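Local coordinates for substrate binding periplasmic protein (Ralstonia solanacearum, PDB 3LOP), which probably captures leucine or similar amino acids in the periplasm for uptake, as in the leucine-binding members of the periplasmic binding protein family, at residues A[120-123]-A[124-127]; A[285-288]-A[289-293]. All blocks are in the same frame, centred on the assembly; numbering follows the deposited sequence.

Interaction 1 (A[120-123]-A[124-127]). With LEU (leucine), chain B.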
ATOM      1  N   PRO A 120       6.194   8.480   3.976  1.00  3.53           N
ATOM      2  CA  PRO A 120       4.908   7.821   3.741  1.00  3.29           C
ATOM      3  C   PRO A 120       3.942   8.778   3.058  1.00  3.63           C
ATOM      4  O   PRO A 120       3.867   9.958   3.413  1.00  4.26           O
ATOM      5  CB  PRO A 120       4.453   7.446   5.150  1.00  5.28           C
ATOM      6  CG  PRO A 120       5.042   8.541   5.998  1.00  5.11           C
ATOM      7  CD  PRO A 120       6.434   8.680   5.417  1.00  5.58           C
ATOM      8  N   ILE A 121       3.205   8.271   2.077  1.00  3.29           N
ATOM      9  CA  ILE A 121       2.243   9.095   1.361  1.00  3.81           C
ATOM     10  C   ILE A 121       0.813   8.826   1.822  1.00  4.00           C
ATOM     11  O   ILE A 121       0.141   9.715   2.339  1.00  5.10           O
ATOM     12  CB  ILE A 121       2.330   8.853  -0.162  1.00  4.08           C
ATOM     13  CG1 ILE A 121       3.673   9.367  -0.692  1.00  2.65           C
ATOM     14  CG2 ILE A 121       1.166   9.537  -0.874  1.00  4.13           C
ATOM     15  CD1 ILE A 121       3.903   9.088  -2.174  1.00  2.85           C
ATOM     16  N   LYS A 122       0.358   7.591   1.659  1.00  5.03           N
ATOM     17  CA  LYS A 122      -1.013   7.255   2.020  1.00  4.60           C
ATOM     18  C   LYS A 122      -1.350   7.319   3.506  1.00  4.58           C
ATOM     19  O   LYS A 122      -0.483   7.147   4.370  1.00  4.94           O
ATOM     20  CB  LYS A 122      -1.372   5.874   1.466  1.00  4.79           C
ATOM     21  CG  LYS A 122      -0.660   4.707   2.116  1.00  6.98           C
ATOM     22  CD  LYS A 122      -0.684   3.504   1.178  1.00  7.80           C
ATOM     23  CE  LYS A 122      -0.140   2.246   1.836  1.00  8.40           C
ATOM     24  NZ  LYS A 122      -1.185   1.552   2.644  1.00 10.76           N
ATOM     25  N   ALA A 123      -2.624   7.589   3.785  1.00  4.40           N
ATOM     26  CA  ALA A 123      -3.117   7.643   5.156  1.00  4.35           C
ATOM     27  C   ALA A 123      -2.721   6.315   5.795  1.00  4.98           C
ATOM     28  O   ALA A 123      -2.692   5.283   5.123  1.00  5.34           O
ATOM     29  CB  ALA A 123      -4.632   7.817   5.162  1.00  5.87           C
ATOM     30  N   SER A 124      -2.427   6.354   7.091  1.00  4.35           N
ATOM     31  CA  SER A 124      -1.959   5.187   7.841  1.00  3.85           C
ATOM     32  C   SER A 124      -2.973   4.090   8.151  1.00  3.85           C
ATOM     33  O   SER A 124      -4.181   4.282   8.035  1.00  4.04           O
ATOM     34  CB  SER A 124      -1.360   5.654   9.163  1.00  4.42           C
ATOM     35  OG  SER A 124      -2.396   6.021  10.064  1.00  6.62           O
ATOM     36  N   TYR A 125      -2.458   2.936   8.569  1.00  4.16           N
ATOM     37  CA  TYR A 125      -3.310   1.813   8.941  1.00  4.31           C
ATOM     38  C   TYR A 125      -4.181   2.195  10.130  1.00  5.50           C
ATOM     39  O   TYR A 125      -5.342   1.794  10.209  1.00  5.29           O
ATOM     40  CB  TYR A 125      -2.486   0.580   9.332  1.00  3.94           C
ATOM     41  CG  TYR A 125      -1.793  -0.128   8.195  1.00  4.51           C
ATOM     42  CD1 TYR A 125      -2.306  -0.089   6.900  1.00  4.50           C
ATOM     43  CD2 TYR A 125      -0.654  -0.897   8.430  1.00  4.61           C
ATOM     44  CE1 TYR A 125      -1.702  -0.801   5.865  1.00  3.75           C
ATOM     45  CE2 TYR A 125      -0.044  -1.611   7.408  1.00  3.66           C
ATOM     46  CZ  TYR A 125      -0.573  -1.559   6.128  1.00  4.75           C
ATOM     47  OH  TYR A 125       0.024  -2.253   5.106  1.00  5.81           O
ATOM     48  N   GLN A 126      -3.620   2.963  11.062  1.00  5.31           N
ATOM     49  CA  GLN A 126      -4.389   3.371  12.232  1.00  6.07           C
ATOM     50  C   GLN A 126      -5.569   4.244  11.816  1.00  5.32           C
ATOM     51  O   GLN A 126      -6.654   4.133  12.379  1.00  5.99           O
ATOM     52  CB  GLN A 126      -3.508   4.124  13.229  1.00  8.05           C
ATOM     53  CG  GLN A 126      -4.178   4.350  14.588  1.00 11.49           C
ATOM     54  CD  GLN A 126      -4.592   3.050  15.261  1.00 13.84           C
ATOM     55  OE1 GLN A 126      -3.765   2.164  15.489  1.00 17.67           O
ATOM     56  NE2 GLN A 126      -5.877   2.930  15.584  1.00 14.53           N
ATOM     57  N   GLN A 127      -5.361   5.111  10.829  1.00  4.98           N
ATOM     58  CA  GLN A 127      -6.448   5.956  10.354  1.00  5.15           C
ATOM     59  C   GLN A 127      -7.524   5.077   9.724  1.00  5.00           C
ATOM     60  O   GLN A 127      -8.715   5.313   9.923  1.00  5.28           O
ATOM     61  CB  GLN A 127      -5.951   6.974   9.325  1.00  4.95           C
ATOM     62  CG  GLN A 127      -5.021   8.036   9.883  1.00  6.76           C
ATOM     63  CD  GLN A 127      -4.658   9.076   8.840  1.00  6.95           C
ATOM     64  OE1 GLN A 127      -5.455   9.965   8.525  1.00 11.96           O
ATOM     65  NE2 GLN A 127      -3.461   8.960   8.281  1.00  5.31           N
TER
HETATM   66  N   LEU B 400       3.103  -3.708   2.367  1.00  4.82           N
HETATM   67  CA  LEU B 400       2.293  -4.955   2.465  1.00  7.09           C
HETATM   68  C   LEU B 400       1.289  -5.013   1.330  1.00  7.25           C
HETATM   69  O   LEU B 400       0.828  -6.132   1.030  1.00  7.88           O
HETATM   70  CB  LEU B 400       1.561  -4.975   3.795  1.00  3.61           C
HETATM   71  CG  LEU B 400       2.596  -4.631   4.860  1.00  7.47           C
HETATM   72  CD1 LEU B 400       2.013  -3.766   5.886  1.00  1.00           C
HETATM   73  CD2 LEU B 400       3.144  -5.867   5.450  1.00  1.00           C
HETATM   74  OXT LEU B 400       0.978  -3.941   0.764  1.00  8.31           O
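Ser124 OG accepts the backbone N-H of Gln127 at 3.2 Å, with an angle of 157° at the hydrogen. This is the N-cap bond of helix 125-138. The serine oxygen sits between its own N and carbonyl carbon (chi1 75°), which points it forward at the N-H of Gln127. The Gln127 side chain folds beside its own backbone N and lies against Ala123; its CD is 3.9 Å from Ala123 CB. On the other flank, Lys122 sends its chain toward Tyr125. It runs nearly straight and then bends at the last torsion, leaving NZ 4.0 Å from Tyr125 CE1. NZ approaches the ring obliquely. It also makes a weak hydrogen bond to Ser229 OG. The edge of the Tyr125 ring at CE2 and CZ borders a methyl of the bound leucine, with Tyr125 CE2 3.3 Å from leucine CD1. Lys122, Tyr125 and Ala106 surround a modelled magnesium ion, and the tyrosine side chain is about 3 Å from the ion at the nearest atoms. The cap thus helps to fix the start of the helix that carries Tyr125, whose ring meets the lysine at CE1 and the ligand at CE2.

Interaction 2 (A[285-288]-A[289-293]); sequences RAVE and GFVAA. With LEU (leucine), chain B.
Val287 and Val291 lie one helical turn apart, with Val287 CG1 4.1 Å from Val291 CG2. Both hold CG1 opposite the backbone N (chi1 168°), and this brings CG2 of Val291 to 3.2 Å from the Val287 carbonyl O. That same oxygen accepts Val291 N at 2.8 Å. Arg285 is folded instead of extended. Its chain bends at chi2 and chi3, which swings the guanidinium round to Glu288 and the bound leucine. NE donates to Glu288 OE1 at 2.7 Å within a salt bridge, reaching the syn side of the carboxylate but 33° out of its plane. NH2 adds a weak bond to the same oxygen. The bridge spans i to i+3 in helix 284-303, which packs on helix 19-38 in the lobe of the five-stranded parallel sheet. Arg285 belongs to the leucine pocket and takes the ligand carboxylate. NH1 and NH2 both donate to leucine OXT, at 2.9 and 3.0 Å, so one carboxylate oxygen is held by a fork at the guanidinium edge. Glu288 reaches the arginine along an extended chain, CG trans to its N (chi1 -170°), and would help to fix the rotation of the guanidinium. The Phe290 ring leads away to meet Tyr32 edge-to-face.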
ATOM      1  N   ARG A 285      -3.278  -0.934  -6.344  1.00  3.58           N
ATOM      2  CA  ARG A 285      -1.840  -0.934  -6.102  1.00  4.01           C
ATOM      3  C   ARG A 285      -1.049  -0.330  -7.262  1.00  2.92           C
ATOM      4  O   ARG A 285       0.007   0.260  -7.046  1.00  3.22           O
ATOM      5  CB  ARG A 285      -1.333  -2.349  -5.782  1.00  4.32           C
ATOM      6  CG  ARG A 285      -2.052  -3.049  -4.613  1.00  5.60           C
ATOM      7  CD  ARG A 285      -2.405  -2.111  -3.452  1.00  4.96           C
ATOM      8  NE  ARG A 285      -1.255  -1.591  -2.710  1.00  6.53           N
ATOM      9  CZ  ARG A 285      -0.585  -2.257  -1.769  1.00  5.71           C
ATOM     10  NH1 ARG A 285      -0.931  -3.497  -1.435  1.00  5.67           N
ATOM     11  NH2 ARG A 285       0.418  -1.663  -1.131  1.00  6.29           N
ATOM     12  N   ALA A 286      -1.550  -0.453  -8.489  1.00  2.89           N
ATOM     13  CA  ALA A 286      -0.843   0.132  -9.625  1.00  3.36           C
ATOM     14  C   ALA A 286      -0.951   1.652  -9.521  1.00  3.50           C
ATOM     15  O   ALA A 286      -0.008   2.382  -9.837  1.00  2.26           O
ATOM     16  CB  ALA A 286      -1.446  -0.359 -10.938  1.00  3.31           C
ATOM     17  N   VAL A 287      -2.109   2.132  -9.075  1.00  3.44           N
ATOM     18  CA  VAL A 287      -2.302   3.566  -8.907  1.00  3.20           C
ATOM     19  C   VAL A 287      -1.373   4.069  -7.804  1.00  3.86           C
ATOM     20  O   VAL A 287      -0.820   5.163  -7.908  1.00  3.05           O
ATOM     21  CB  VAL A 287      -3.774   3.892  -8.565  1.00  2.81           C
ATOM     22  CG1 VAL A 287      -3.912   5.340  -8.091  1.00  4.08           C
ATOM     23  CG2 VAL A 287      -4.635   3.672  -9.804  1.00  3.70           C
ATOM     24  N   GLU A 288      -1.193   3.263  -6.758  1.00  3.32           N
ATOM     25  CA  GLU A 288      -0.311   3.632  -5.656  1.00  3.61           C
ATOM     26  C   GLU A 288       1.116   3.824  -6.181  1.00  2.14           C
ATOM     27  O   GLU A 288       1.807   4.764  -5.797  1.00  3.85           O
ATOM     28  CB  GLU A 288      -0.330   2.545  -4.573  1.00  3.68           C
ATOM     29  CG  GLU A 288       0.377   2.943  -3.285  1.00  5.91           C
ATOM     30  CD  GLU A 288       0.297   1.870  -2.209  1.00  7.76           C
ATOM     31  OE1 GLU A 288      -0.631   1.034  -2.262  1.00 10.50           O
ATOM     32  OE2 GLU A 288       1.155   1.873  -1.301  1.00  7.39           O
ATOM     33  N   GLY A 289       1.550   2.935  -7.070  1.00  1.64           N
ATOM     34  CA  GLY A 289       2.887   3.046  -7.630  1.00  2.08           C
ATOM     35  C   GLY A 289       3.017   4.261  -8.535  1.00  2.63           C
ATOM     36  O   GLY A 289       4.046   4.945  -8.537  1.00  3.28           O
ATOM     37  N   PHE A 290       1.972   4.509  -9.319  1.00  2.70           N
ATOM     38  CA  PHE A 290       1.905   5.641 -10.242  1.00  2.82           C
ATOM     39  C   PHE A 290       2.017   6.944  -9.437  1.00  3.14           C
ATOM     40  O   PHE A 290       2.809   7.835  -9.766  1.00  3.97           O
ATOM     41  CB  PHE A 290       0.558   5.579 -10.978  1.00  3.02           C
ATOM     42  CG  PHE A 290       0.435   6.508 -12.159  1.00  3.00           C
ATOM     43  CD1 PHE A 290       0.922   6.139 -13.411  1.00  3.36           C
ATOM     44  CD2 PHE A 290      -0.225   7.723 -12.032  1.00  4.79           C
ATOM     45  CE1 PHE A 290       0.743   6.972 -14.523  1.00  3.36           C
ATOM     46  CE2 PHE A 290      -0.407   8.563 -13.136  1.00  4.17           C
ATOM     47  CZ  PHE A 290       0.077   8.185 -14.382  1.00  3.07           C
ATOM     48  N   VAL A 291       1.225   7.035  -8.372  1.00  2.98           N
ATOM     49  CA  VAL A 291       1.213   8.213  -7.507  1.00  2.80           C
ATOM     50  C   VAL A 291       2.554   8.437  -6.812  1.00  2.43           C
ATOM     51  O   VAL A 291       3.049   9.563  -6.755  1.00  2.64           O
ATOM     52  CB  VAL A 291       0.083   8.099  -6.450  1.00  3.44           C
ATOM     53  CG1 VAL A 291       0.245   9.160  -5.374  1.00  4.66           C
ATOM     54  CG2 VAL A 291      -1.273   8.266  -7.129  1.00  3.17           C
ATOM     55  N   ALA A 292       3.143   7.371  -6.282  1.00  2.90           N
ATOM     56  CA  ALA A 292       4.426   7.499  -5.603  1.00  1.81           C
ATOM     57  C   ALA A 292       5.479   8.006  -6.580  1.00  2.96           C
ATOM     58  O   ALA A 292       6.267   8.899  -6.256  1.00  2.65           O
ATOM     59  CB  ALA A 292       4.849   6.160  -5.020  1.00  3.43           C
ATOM     60  N   ALA A 293       5.480   7.442  -7.784  1.00  2.38           N
ATOM     61  CA  ALA A 293       6.439   7.848  -8.803  1.00  3.42           C
ATOM     62  C   ALA A 293       6.264   9.317  -9.179  1.00  3.23           C
ATOM     63  O   ALA A 293       7.245  10.034  -9.357  1.00  3.67           O
ATOM     64  CB  ALA A 293       6.295   6.969 -10.042  1.00  3.67           C
TER
HETATM   65  N   LEU B 400       3.103  -3.708   2.367  1.00  4.82           N
HETATM   66  CA  LEU B 400       2.293  -4.955   2.465  1.00  7.09           C
HETATM   67  C   LEU B 400       1.289  -5.013   1.330  1.00  7.25           C
HETATM   68  O   LEU B 400       0.828  -6.132   1.030  1.00  7.88           O
HETATM   69  CB  LEU B 400       1.561  -4.975   3.795  1.00  3.61           C
HETATM   70  CG  LEU B 400       2.596  -4.631   4.860  1.00  7.47           C
HETATM   71  CD1 LEU B 400       2.013  -3.766   5.886  1.00  1.00           C
HETATM   72  CD2 LEU B 400       3.144  -5.867   5.450  1.00  1.00           C
HETATM   73  OXT LEU B 400       0.978  -3.941   0.764  1.00  8.31           O

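Interaction 1 comes first along the chain and interaction 2 well over a hundred residues later. They lie about 15 Å apart, centre to centre, yet they touch: Lys122 CE lies 3.4 Å from Glu288 OE2, and Ile121 CD1 packs 3.8 Å from Ala292 CA. Interaction 1 lies where the chain passes from the five-stranded lobe to the four-stranded one. Residues 120-124 follow strand 118-119 of the first sheet, and helix 125-138 precedes strand 144-149 of the second. Interaction 2, on helix 284-303, belongs to the five-stranded side. Both contacts reach the leucine, interaction 1 at its side chain and interaction 2 at its carboxylate. This fits a two-lobed binding protein that closes around its ligand.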